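GP37 (Pseudomonas phage phikz, PDB 5FT0) inhibits the bacterial RNA degradosome, probably by acting on its ribonuclease RNase E during infection by the phage. Local coordinates at residues V45-M50 with T55-K60; I30-V35 with A68-Y73; E159-L164 with V209-E214. All coordinates share one frame; numbering follows the deposited sequence. Where two conformers were deposited one is given.

How the contacts relate
From the N terminus, strand 4-6 comes first in a four-stranded antiparallel sheet, followed by strands 30-37, 42-48 and 55-59 in the same order across it. Contact 1 (45-50 with 55-60) closes the short turn of the last hairpin. Contact 2 (30-35 with 68-73) closes a longer loop that contains all of contact 1, bringing helix 67-82 back onto the sheet. The two touch directly: T46 and A48 are backbone-bonded to H33 and S31, and F59 packs on Y73. Contact 3 (159-164 with 209-214) follows later, on the opposite side of the chain's centre, and ties helix 158-187 to the seven-stranded sheet; its nearest atoms are about 12 Å from contact 2.

Contact 1 (V45-M50 with T55-K60); sequences VTCATM and THYTFK
V45, T46 and C47 pair with Y57, H56 and T55 in an antiparallel beta hairpin, strands 42-48 and 55-59, at one edge of a four-stranded antiparallel sheet, with 55-59 as the outermost strand. V45 and Y57 form one hydrogen-bonded pair, with V45 N to Y57 O at 2.9 Å and Y57 N to V45 O at 3.0 Å. C47 and T55 form the next, again with both bonds made. Between them T46 and H56 are a non-hydrogen-bonded pair, and the CA of H56 lies 3.2 Å from V45 O in a CA-H...O contact.

The side chains divide by face. V45, C47, T55 and Y57 lie on one, where SG of C47 comes to the edge of the Y57 ring, 3.8 Å from CE2; its direction from the ring centroid is 77° off the normal. C47 SG sits anti to its own carbonyl carbon (chi1 -58°), which carries the sulfur toward that edge. T55 turns OG1 inward, 3.2 Å from C47 CB. Further along, V45 CG2 touches the edge of the F59 ring at CE1, 3.8 Å away. On the other face T46 and H56 run side by side, with T46 OG1 3.7 Å from H56 CD2.

Helix 67-82 covers the first face: V74 touches V45 and C47, R77 touches Y57, and the F59 ring stacks with Y73. The pairing itself rests on four backbone bonds. The side chains sort the hairpin into a largely apolar face of V45, C47 and Y57 toward helix 67-82, with the exposed T55 at its end, and a polar face with T46 and the exposed H56.

Contact 2 (I30-V35 with A68-Y73); sequences ISVHWV and AMVREY
V70 of helix 67-82 packs on V32 and W34 of strand 30-37, one point in a two-layer helix-on-sheet arrangement in which the helix packs on one face of the four-stranded antiparallel sheet. V32 and W34 are two residues apart, so both send their side chains toward the helix, while H33 between them points away.

V70 is the residue of the 68-73 turns that reaches the strand, and both its methyls take part. CG2 sits over one face of the W34 indole, 3.6 Å from the centroid of the five-membered ring and only 8° off the ring normal, a CH-pi contact in which the methyl comes almost straight down. Seen against the whole indole, that spot lies toward the rim. CG1, anti to the backbone N (chi1 177°), sits between W34 CD1 and V32 CG1, 3.9 Å from each. The two valines thus come from opposing elements and lie alongside each other at their CG1 methyls.

W34 holds CG between its backbone N and carbonyl carbon (chi1 63°), which presents the flat of the ring to V70. F4 of strand 4-6 and V45 of strand 42-48 also touch V70, so the methyls fit among three strands. The polar end of the indole is bound as well: W34 NE1 hydrogen-bonds to OD1 of D67, at the start of the same helix, which helps fix the rotation of the ring beneath V70 CG2.

Contact 3 (E159-L164 with V209-E214); sequences EEFEFL and VYFSFE. With ARG (arginine), chain C.
The F161 and F211 rings approach from opposite directions, and their closest atoms are the two CZ, 4.0 Å apart. The planes are nearly parallel, within about 14°, but the rings are shifted so far that they do not overlap as a stack. F161 also takes part in an edge-to-face pair with F153, while I229 and V198 from the flanking strands touch F211. Two residues on, the F213 ring meets F184 with the planes about 25° apart.

Beside the rings is an aliphatic contact. Both methyls of L164 bear on one branch of V209: CD1 lies 3.7 Å from V209 CG2 and CD2 3.8 Å from the same atom, the two side chains crossing at an angle. With V209 CG1 anti to the backbone N (chi1 -177°), CG2 lies beside that N, and it is CG2 that meets the two leucine methyls. No hydrogen bond joins the two segments; the contact is apolar and all four residues are buried.

At the other end of segment 209-214, E214 belongs to the pocket of a bound arginine, with F190, D192 and A194. Its OE1 is modelled 2.5 Å from NH1 of that arginine, a very short hydrogen bond whose exact length is doubtful. E222 OE2 also comes close to E214 OE1, and the positive charge of a guanidinium lying nearby would probably offset some of the repulsion between these two acids.

Strand 206-217 lies inside the seven-stranded antiparallel sheet, between strands 220-232 and 197-202. Helix 158-187 packs on it: F161 and L164 near the helix start meet F211 and V209, and farther along I177 touches F211 and T181 touches F213.

Contact 1 (V45-M50 with T55-K60)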
loop_
_atom_site.group_PDB
_atom_site.type_symbol
_atom_site.label_atom_id
_atom_site.label_comp_id
_atom_site.label_asym_id
_atom_site.label_seq_id
_atom_site.Cartn_x
_atom_site.Cartn_y
_atom_site.Cartn_z
ATOM N N VAL A 45 -0.562 -12.640 -19.234
ATOM C CA VAL A 45 -1.485 -13.611 -18.661
ATOM C C VAL A 45 -2.212 -12.970 -17.488
ATOM O O VAL A 45 -1.601 -12.262 -16.681
ATOM C CB VAL A 45 -0.746 -14.891 -18.211
ATOM C CG1 VAL A 45 -1.719 -15.892 -17.606
ATOM C CG2 VAL A 45 -0.001 -15.510 -19.379
ATOM N N THR A 46 -3.517 -13.221 -17.398
ATOM C CA THR A 46 -4.339 -12.773 -16.281
ATOM C C THR A 46 -5.040 -13.975 -15.666
ATOM O O THR A 46 -5.654 -14.772 -16.383
ATOM C CB THR A 46 -5.367 -11.730 -16.732
ATOM O OG1 THR A 46 -4.686 -10.589 -17.268
ATOM C CG2 THR A 46 -6.236 -11.294 -15.560
ATOM N N CYS A 47 -4.948 -14.102 -14.343
ATOM C CA CYS A 47 -5.545 -15.206 -13.601
ATOM C C CYS A 47 -6.505 -14.649 -12.559
ATOM O O CYS A 47 -6.139 -13.754 -11.789
ATOM C CB CYS A 47 -4.468 -16.060 -12.924
ATOM S SG CYS A 47 -3.245 -16.763 -14.049
ATOM N N ALA A 48 -7.725 -15.184 -12.526
ATOM C CA ALA A 48 -8.775 -14.668 -11.657
ATOM C C ALA A 48 -9.409 -15.800 -10.863
ATOM O O ALA A 48 -9.757 -16.842 -11.429
ATOM C CB ALA A 48 -9.852 -13.938 -12.466
ATOM N N THR A 49 -9.561 -15.588 -9.558
ATOM C CA THR A 49 -10.282 -16.485 -8.664
ATOM C C THR A 49 -11.429 -15.735 -8.000
ATOM O O THR A 49 -11.614 -14.531 -8.187
ATOM C CB THR A 49 -9.371 -17.070 -7.580
ATOM O OG1 THR A 49 -8.932 -16.024 -6.704
ATOM C CG2 THR A 49 -8.176 -17.760 -8.186
HETATM N N MSE A 50 -12.188 -16.467 -7.194
HETATM C CA MSE A 50 -13.289 -15.881 -6.451
HETATM C C MSE A 50 -12.784 -15.116 -5.229
HETATM O O MSE A 50 -13.229 -14.001 -4.960
HETATM C CB MSE A 50 -14.278 -16.964 -6.023
HETATM C CG MSE A 50 -15.643 -16.427 -5.635
HETATM SE SE MSE A 50 -16.648 -17.690 -4.550
HETATM C CE MSE A 50 -15.468 -17.749 -2.998
ATOM N N THR A 55 -4.169 -12.057 -10.494
ATOM C CA THR A 55 -2.718 -12.100 -10.668
ATOM C C THR A 55 -2.361 -11.970 -12.145
ATOM O O THR A 55 -3.147 -12.327 -13.028
ATOM C CB THR A 55 -2.107 -13.396 -10.114
ATOM O OG1 THR A 55 -2.642 -14.525 -10.817
ATOM C CG2 THR A 55 -2.388 -13.546 -8.632
ATOM N N HIS A 56 -1.154 -11.465 -12.409
ATOM C CA HIS A 56 -0.706 -11.197 -13.770
ATOM C C HIS A 56 0.718 -11.698 -13.968
ATOM O O HIS A 56 1.542 -11.635 -13.050
ATOM C CB HIS A 56 -0.773 -9.695 -14.092
ATOM C CG HIS A 56 -2.073 -9.052 -13.714
ATOM N ND1 HIS A 56 -2.348 -8.633 -12.429
ATOM C CD2 HIS A 56 -3.170 -8.755 -14.449
ATOM C CE1 HIS A 56 -3.560 -8.109 -12.389
ATOM N NE2 HIS A 56 -4.081 -8.171 -13.602
ATOM N N TYR A 57 1.005 -12.184 -15.176
ATOM C CA TYR A 57 2.341 -12.644 -15.529
ATOM C C TYR A 57 2.682 -12.198 -16.945
ATOM O O TYR A 57 1.801 -11.934 -17.766
ATOM C CB TYR A 57 2.473 -14.172 -15.451
ATOM C CG TYR A 57 1.989 -14.807 -14.170
ATOM C CD1 TYR A 57 2.710 -14.683 -12.991
ATOM C CD2 TYR A 57 0.826 -15.566 -14.150
ATOM C CE1 TYR A 57 2.274 -15.278 -11.818
ATOM C CE2 TYR A 57 0.383 -16.168 -12.984
ATOM C CZ TYR A 57 1.110 -16.021 -11.822
ATOM O OH TYR A 57 0.670 -16.619 -10.664
ATOM N N THR A 58 3.983 -12.140 -17.225
ATOM C CA THR A 58 4.494 -11.916 -18.572
ATOM C C THR A 58 5.672 -12.848 -18.801
ATOM O O THR A 58 6.592 -12.894 -17.980
ATOM C CB THR A 58 4.925 -10.458 -18.785
ATOM O OG1 THR A 58 3.788 -9.596 -18.648
ATOM C CG2 THR A 58 5.532 -10.270 -20.174
ATOM N N PHE A 59 5.640 -13.596 -19.903
ATOM C CA PHE A 59 6.747 -14.474 -20.249
ATOM C C PHE A 59 7.002 -14.402 -21.749
ATOM O O PHE A 59 6.161 -13.938 -22.523
ATOM C CB PHE A 59 6.488 -15.925 -19.802
ATOM C CG PHE A 59 5.403 -16.630 -20.576
ATOM C CD1 PHE A 59 4.080 -16.559 -20.166
ATOM C CD2 PHE A 59 5.710 -17.390 -21.694
ATOM C CE1 PHE A 59 3.083 -17.220 -20.869
ATOM C CE2 PHE A 59 4.720 -18.050 -22.401
ATOM C CZ PHE A 59 3.404 -17.965 -21.986
ATOM N N LYS A 60 8.188 -14.866 -22.148
ATOM C CA LYS A 60 8.599 -14.858 -23.544
ATOM C C LYS A 60 8.418 -16.255 -24.117
ATOM O O LYS A 60 9.163 -17.170 -23.732
ATOM C CB LYS A 60 10.057 -14.418 -23.671
ATOM C CG LYS A 60 10.399 -13.120 -22.947
ATOM C CD LYS A 60 9.748 -11.900 -23.575
ATOM C CE LYS A 60 10.226 -11.671 -25.003
ATOM N NZ LYS A 60 11.700 -11.507 -25.124
#

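Contact 2 (I30-V35 with A68-Y73)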
loop_
_atom_site.group_PDB
_atom_site.type_symbol
_atom_site.label_atom_id
_atom_site.label_comp_id
_atom_site.label_asym_id
_atom_site.label_seq_id
_atom_site.Cartn_x
_atom_site.Cartn_y
_atom_site.Cartn_z
ATOM N N ILE A 30 -9.107 -21.421 -11.386
ATOM C CA ILE A 30 -8.515 -20.244 -12.013
ATOM C C ILE A 30 -9.183 -20.051 -13.368
ATOM O O ILE A 30 -9.255 -20.993 -14.166
ATOM C CB ILE A 30 -6.994 -20.402 -12.209
ATOM C CG1 ILE A 30 -6.228 -20.630 -10.904
ATOM C CG2 ILE A 30 -6.434 -19.138 -12.821
ATOM C CD1 ILE A 30 -5.934 -19.377 -10.122
ATOM N N SER A 31 -9.652 -18.838 -13.638
ATOM C CA SER A 31 -10.010 -18.447 -14.996
ATOM C C SER A 31 -8.825 -17.699 -15.594
ATOM O O SER A 31 -8.366 -16.704 -15.024
ATOM C CB SER A 31 -11.269 -17.581 -15.015
ATOM O OG SER A 31 -11.588 -17.189 -16.340
ATOM N N VAL A 32 -8.319 -18.184 -16.726
ATOM C CA VAL A 32 -7.082 -17.680 -17.316
ATOM C C VAL A 32 -7.400 -16.962 -18.620
ATOM O O VAL A 32 -8.036 -17.532 -19.515
ATOM C CB VAL A 32 -6.068 -18.812 -17.558
ATOM C CG1 VAL A 32 -4.811 -18.263 -18.222
ATOM C CG2 VAL A 32 -5.726 -19.513 -16.256
ATOM N N HIS A 33 -6.948 -15.717 -18.726
ATOM C CA HIS A 33 -6.948 -14.968 -19.972
ATOM C C HIS A 33 -5.509 -14.673 -20.368
ATOM O O HIS A 33 -4.645 -14.461 -19.511
ATOM C CB HIS A 33 -7.724 -13.648 -19.844
ATOM C CG HIS A 33 -9.179 -13.824 -19.538
ATOM N ND1 HIS A 33 -10.164 -13.650 -20.486
ATOM C CD2 HIS A 33 -9.817 -14.147 -18.388
ATOM C CE1 HIS A 33 -11.346 -13.862 -19.935
ATOM N NE2 HIS A 33 -11.163 -14.166 -18.662
ATOM N N TRP A 34 -5.250 -14.664 -21.674
ATOM C CA TRP A 34 -3.924 -14.327 -22.162
ATOM C C TRP A 34 -4.026 -13.735 -23.560
ATOM O O TRP A 34 -4.963 -14.020 -24.308
ATOM C CB TRP A 34 -2.987 -15.543 -22.165
ATOM C CG TRP A 34 -3.409 -16.658 -23.067
ATOM C CD1 TRP A 34 -4.249 -17.688 -22.760
ATOM C CD2 TRP A 34 -2.991 -16.872 -24.421
ATOM N NE1 TRP A 34 -4.390 -18.523 -23.841
ATOM C CE2 TRP A 34 -3.627 -18.046 -24.874
ATOM C CE3 TRP A 34 -2.145 -16.183 -25.297
ATOM C CZ2 TRP A 34 -3.442 -18.546 -26.162
ATOM C CZ3 TRP A 34 -1.964 -16.681 -26.576
ATOM C CH2 TRP A 34 -2.609 -17.851 -26.995
ATOM N N VAL A 35 -3.044 -12.902 -23.895
ATOM C CA VAL A 35 -2.960 -12.256 -25.199
ATOM C C VAL A 35 -1.492 -12.181 -25.598
ATOM O O VAL A 35 -0.622 -11.919 -24.760
ATOM C CB VAL A 35 -3.615 -10.855 -25.181
ATOM C CG1 VAL A 35 -3.080 -10.024 -24.024
ATOM C CG2 VAL A 35 -3.397 -10.136 -26.506
ATOM N N ALA A 68 -2.277 -24.669 -24.094
ATOM C CA ALA A 68 -1.483 -25.689 -23.412
ATOM C C ALA A 68 -0.193 -25.110 -22.843
ATOM O O ALA A 68 0.223 -25.476 -21.738
ATOM C CB ALA A 68 -1.172 -26.840 -24.369
HETATM N N MSE A 69 0.450 -24.212 -23.578
HETATM C CA MSE A 69 1.658 -23.556 -23.093
HETATM C C MSE A 69 1.359 -22.625 -21.917
HETATM O O MSE A 69 2.087 -22.613 -20.924
HETATM C CB MSE A 69 2.333 -22.771 -24.217
HETATM C CG MSE A 69 3.463 -21.873 -23.736
HETATM SE SE MSE A 69 4.088 -20.626 -25.107
HETATM C CE MSE A 69 4.873 -21.918 -26.333
ATOM N N VAL A 70 0.290 -21.835 -22.038
ATOM C CA VAL A 70 -0.066 -20.915 -20.963
ATOM C C VAL A 70 -0.496 -21.691 -19.726
ATOM O O VAL A 70 -0.171 -21.311 -18.595
ATOM C CB VAL A 70 -1.157 -19.933 -21.431
ATOM C CG1 VAL A 70 -1.574 -19.018 -20.290
ATOM C CG2 VAL A 70 -0.660 -19.114 -22.618
ATOM N N ARG A 71 -1.228 -22.791 -19.919
ATOM C CA ARG A 71 -1.616 -23.629 -18.788
ATOM C C ARG A 71 -0.390 -24.168 -18.065
ATOM O O ARG A 71 -0.330 -24.164 -16.829
ATOM C CB ARG A 71 -2.505 -24.779 -19.263
ATOM C CG ARG A 71 -2.961 -25.703 -18.143
ATOM C CD ARG A 71 -3.749 -26.888 -18.686
ATOM N NE ARG A 71 -4.932 -26.464 -19.426
ATOM C CZ ARG A 71 -6.144 -26.346 -18.894
ATOM N NH1 ARG A 71 -6.339 -26.624 -17.611
ATOM N NH2 ARG A 71 -7.163 -25.955 -19.647
ATOM N N GLU A 72 0.602 -24.639 -18.822
ATOM C CA GLU A 72 1.832 -25.129 -18.211
ATOM C C GLU A 72 2.555 -24.013 -17.471
ATOM O O GLU A 72 3.046 -24.212 -16.354
ATOM C CB GLU A 72 2.746 -25.738 -19.274
ATOM C CG GLU A 72 2.876 -27.245 -19.197
ATOM C CD GLU A 72 4.060 -27.761 -19.993
ATOM O OE1 GLU A 72 4.474 -27.087 -20.962
ATOM O OE2 GLU A 72 4.584 -28.839 -19.645
ATOM N N TYR A 73 2.633 -22.827 -18.083
ATOM C CA TYR A 73 3.337 -21.718 -17.446
ATOM C C TYR A 73 2.689 -21.346 -16.118
ATOM O O TYR A 73 3.378 -21.167 -15.108
ATOM C CB TYR A 73 3.379 -20.502 -18.372
ATOM C CG TYR A 73 4.061 -19.321 -17.724
ATOM C CD1 TYR A 73 5.444 -19.228 -17.695
ATOM C CD2 TYR A 73 3.324 -18.317 -17.108
ATOM C CE1 TYR A 73 6.075 -18.163 -17.084
ATOM C CE2 TYR A 73 3.948 -17.246 -16.495
ATOM C CZ TYR A 73 5.323 -17.176 -16.488
ATOM O OH TYR A 73 5.951 -16.114 -15.882
#

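Contact 3 (E159-L164 with V209-E214)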
loop_
_atom_site.group_PDB
_atom_site.type_symbol
_atom_site.label_atom_id
_atom_site.label_comp_id
_atom_site.label_asym_id
_atom_site.label_seq_id
_atom_site.Cartn_x
_atom_site.Cartn_y
_atom_site.Cartn_z
ATOM N N GLU A 159 31.246 -16.291 6.596
ATOM C CA GLU A 159 31.603 -14.896 6.835
ATOM C C GLU A 159 30.985 -13.972 5.796
ATOM O O GLU A 159 30.710 -12.805 6.092
ATOM C CB GLU A 159 33.125 -14.735 6.853
ATOM N N GLU A 160 30.760 -14.467 4.577
ATOM C CA GLU A 160 30.059 -13.654 3.589
ATOM C C GLU A 160 28.587 -13.490 3.946
ATOM O O GLU A 160 27.991 -12.451 3.642
ATOM C CB GLU A 160 30.215 -14.257 2.193
ATOM C CG GLU A 160 31.655 -14.318 1.709
ATOM C CD GLU A 160 31.760 -14.477 0.206
ATOM O OE1 GLU A 160 31.198 -13.631 -0.520
ATOM O OE2 GLU A 160 32.407 -15.441 -0.251
ATOM N N PHE A 161 27.987 -14.494 4.593
ATOM C CA PHE A 161 26.648 -14.308 5.139
ATOM C C PHE A 161 26.671 -13.412 6.370
ATOM O O PHE A 161 25.673 -12.746 6.668
ATOM C CB PHE A 161 26.014 -15.660 5.468
ATOM C CG PHE A 161 25.434 -16.363 4.272
ATOM C CD1 PHE A 161 24.128 -16.118 3.878
ATOM C CD2 PHE A 161 26.193 -17.261 3.540
ATOM C CE1 PHE A 161 23.592 -16.758 2.778
ATOM C CE2 PHE A 161 25.660 -17.904 2.439
ATOM C CZ PHE A 161 24.358 -17.653 2.057
ATOM N N GLU A 162 27.791 -13.384 7.098
ATOM C CA GLU A 162 27.942 -12.410 8.173
ATOM C C GLU A 162 28.037 -10.995 7.622
ATOM O O GLU A 162 27.575 -10.047 8.264
ATOM C CB GLU A 162 29.175 -12.734 9.019
ATOM C CG GLU A 162 29.046 -14.010 9.835
ATOM C CD GLU A 162 30.291 -14.316 10.646
ATOM O OE1 GLU A 162 31.289 -13.576 10.511
ATOM O OE2 GLU A 162 30.269 -15.296 11.420
ATOM N N PHE A 163 28.631 -10.834 6.439
ATOM C CA PHE A 163 28.637 -9.528 5.792
ATOM C C PHE A 163 27.229 -9.113 5.385
ATOM O O PHE A 163 26.846 -7.948 5.545
ATOM C CB PHE A 163 29.571 -9.558 4.581
ATOM C CG PHE A 163 29.414 -8.384 3.652
ATOM C CD1 PHE A 163 29.932 -7.143 3.984
ATOM C CD2 PHE A 163 28.768 -8.531 2.434
ATOM C CE1 PHE A 163 29.795 -6.068 3.122
ATOM C CE2 PHE A 163 28.629 -7.460 1.569
ATOM C CZ PHE A 163 29.144 -6.228 1.912
ATOM N N LEU A 164 26.432 -10.060 4.887
ATOM C CA LEU A 164 25.128 -9.718 4.325
ATOM C C LEU A 164 24.120 -9.351 5.409
ATOM O O LEU A 164 23.442 -8.322 5.312
ATOM C CB LEU A 164 24.600 -10.879 3.481
ATOM C CG LEU A 164 24.987 -10.922 2.003
ATOM C CD1 LEU A 164 24.283 -12.080 1.311
ATOM C CD2 LEU A 164 24.655 -9.603 1.324
ATOM N N VAL A 209 22.274 -9.858 -3.362
ATOM C CA VAL A 209 22.738 -11.179 -3.768
ATOM C C VAL A 209 21.517 -12.002 -4.153
ATOM O O VAL A 209 20.569 -12.129 -3.366
ATOM C CB VAL A 209 23.549 -11.868 -2.660
ATOM C CG1 VAL A 209 24.084 -13.200 -3.153
ATOM C CG2 VAL A 209 24.690 -10.973 -2.200
ATOM N N TYR A 210 21.536 -12.557 -5.358
ATOM C CA TYR A 210 20.432 -13.346 -5.883
ATOM C C TYR A 210 20.827 -14.813 -5.921
ATOM O O TYR A 210 21.872 -15.166 -6.478
ATOM C CB TYR A 210 20.037 -12.870 -7.284
ATOM C CG TYR A 210 19.417 -11.492 -7.312
ATOM C CD1 TYR A 210 20.202 -10.351 -7.189
ATOM C CD2 TYR A 210 18.047 -11.330 -7.473
ATOM C CE1 TYR A 210 19.639 -9.089 -7.213
ATOM C CE2 TYR A 210 17.474 -10.071 -7.501
ATOM C CZ TYR A 210 18.277 -8.953 -7.370
ATOM O OH TYR A 210 17.715 -7.696 -7.398
ATOM N N PHE A 211 19.991 -15.661 -5.329
ATOM C CA PHE A 211 20.157 -17.110 -5.369
ATOM C C PHE A 211 19.011 -17.681 -6.194
ATOM O O PHE A 211 17.866 -17.711 -5.733
ATOM C CB PHE A 211 20.165 -17.709 -3.961
ATOM C CG PHE A 211 21.166 -17.077 -3.032
ATOM C CD1 PHE A 211 20.844 -15.942 -2.306
ATOM C CD2 PHE A 211 22.428 -17.628 -2.877
ATOM C CE1 PHE A 211 21.762 -15.367 -1.450
ATOM C CE2 PHE A 211 23.348 -17.055 -2.022
ATOM C CZ PHE A 211 23.015 -15.924 -1.307
ATOM N N SER A 212 19.317 -18.134 -7.406
ATOM C CA SER A 212 18.306 -18.644 -8.319
ATOM C C SER A 212 18.433 -20.154 -8.474
ATOM O O SER A 212 19.519 -20.723 -8.333
ATOM C CB SER A 212 18.408 -17.965 -9.685
ATOM O OG SER A 212 18.038 -16.603 -9.586
ATOM N N PHE A 213 17.305 -20.798 -8.766
ATOM C CA PHE A 213 17.235 -22.248 -8.829
ATOM C C PHE A 213 16.329 -22.665 -9.976
ATOM O O PHE A 213 15.369 -21.968 -10.316
ATOM C CB PHE A 213 16.714 -22.844 -7.515
ATOM C CG PHE A 213 17.463 -22.375 -6.300
ATOM C CD1 PHE A 213 18.632 -23.004 -5.904
ATOM C CD2 PHE A 213 16.999 -21.307 -5.556
ATOM C CE1 PHE A 213 19.322 -22.575 -4.791
ATOM C CE2 PHE A 213 17.685 -20.872 -4.437
ATOM C CZ PHE A 213 18.849 -21.506 -4.055
ATOM N N GLU A 214 16.647 -23.814 -10.566
ATOM C CA GLU A 214 15.853 -24.415 -11.627
ATOM C C GLU A 214 15.497 -25.830 -11.204
ATOM O O GLU A 214 16.382 -26.606 -10.833
ATOM C CB GLU A 214 16.615 -24.437 -12.957
ATOM C CG GLU A 214 17.109 -23.080 -13.417
ATOM C CD GLU A 214 18.116 -23.187 -14.548
ATOM O OE1 GLU A 214 17.692 -23.301 -15.714
ATOM O OE2 GLU A 214 19.334 -23.164 -14.269
HETATM N N ARG C . 17.932 -26.854 -15.605
HETATM C CA ARG C . 17.993 -27.715 -16.778
HETATM C C ARG C . 19.339 -28.431 -16.853
HETATM O O ARG C . 20.369 -27.893 -16.446
HETATM C CB ARG C . 17.749 -26.897 -18.045
HETATM C CG ARG C . 18.701 -25.723 -18.188
HETATM C CD ARG C . 18.294 -24.799 -19.315
HETATM N NE ARG C . 19.287 -23.746 -19.511
HETATM C CZ ARG C . 19.316 -22.608 -18.825
HETATM N NH1 ARG C . 18.400 -22.367 -17.897
HETATM N NH2 ARG C . 20.259 -21.708 -19.070
HETATM O OXT ARG C . 19.430 -29.567 -17.316
#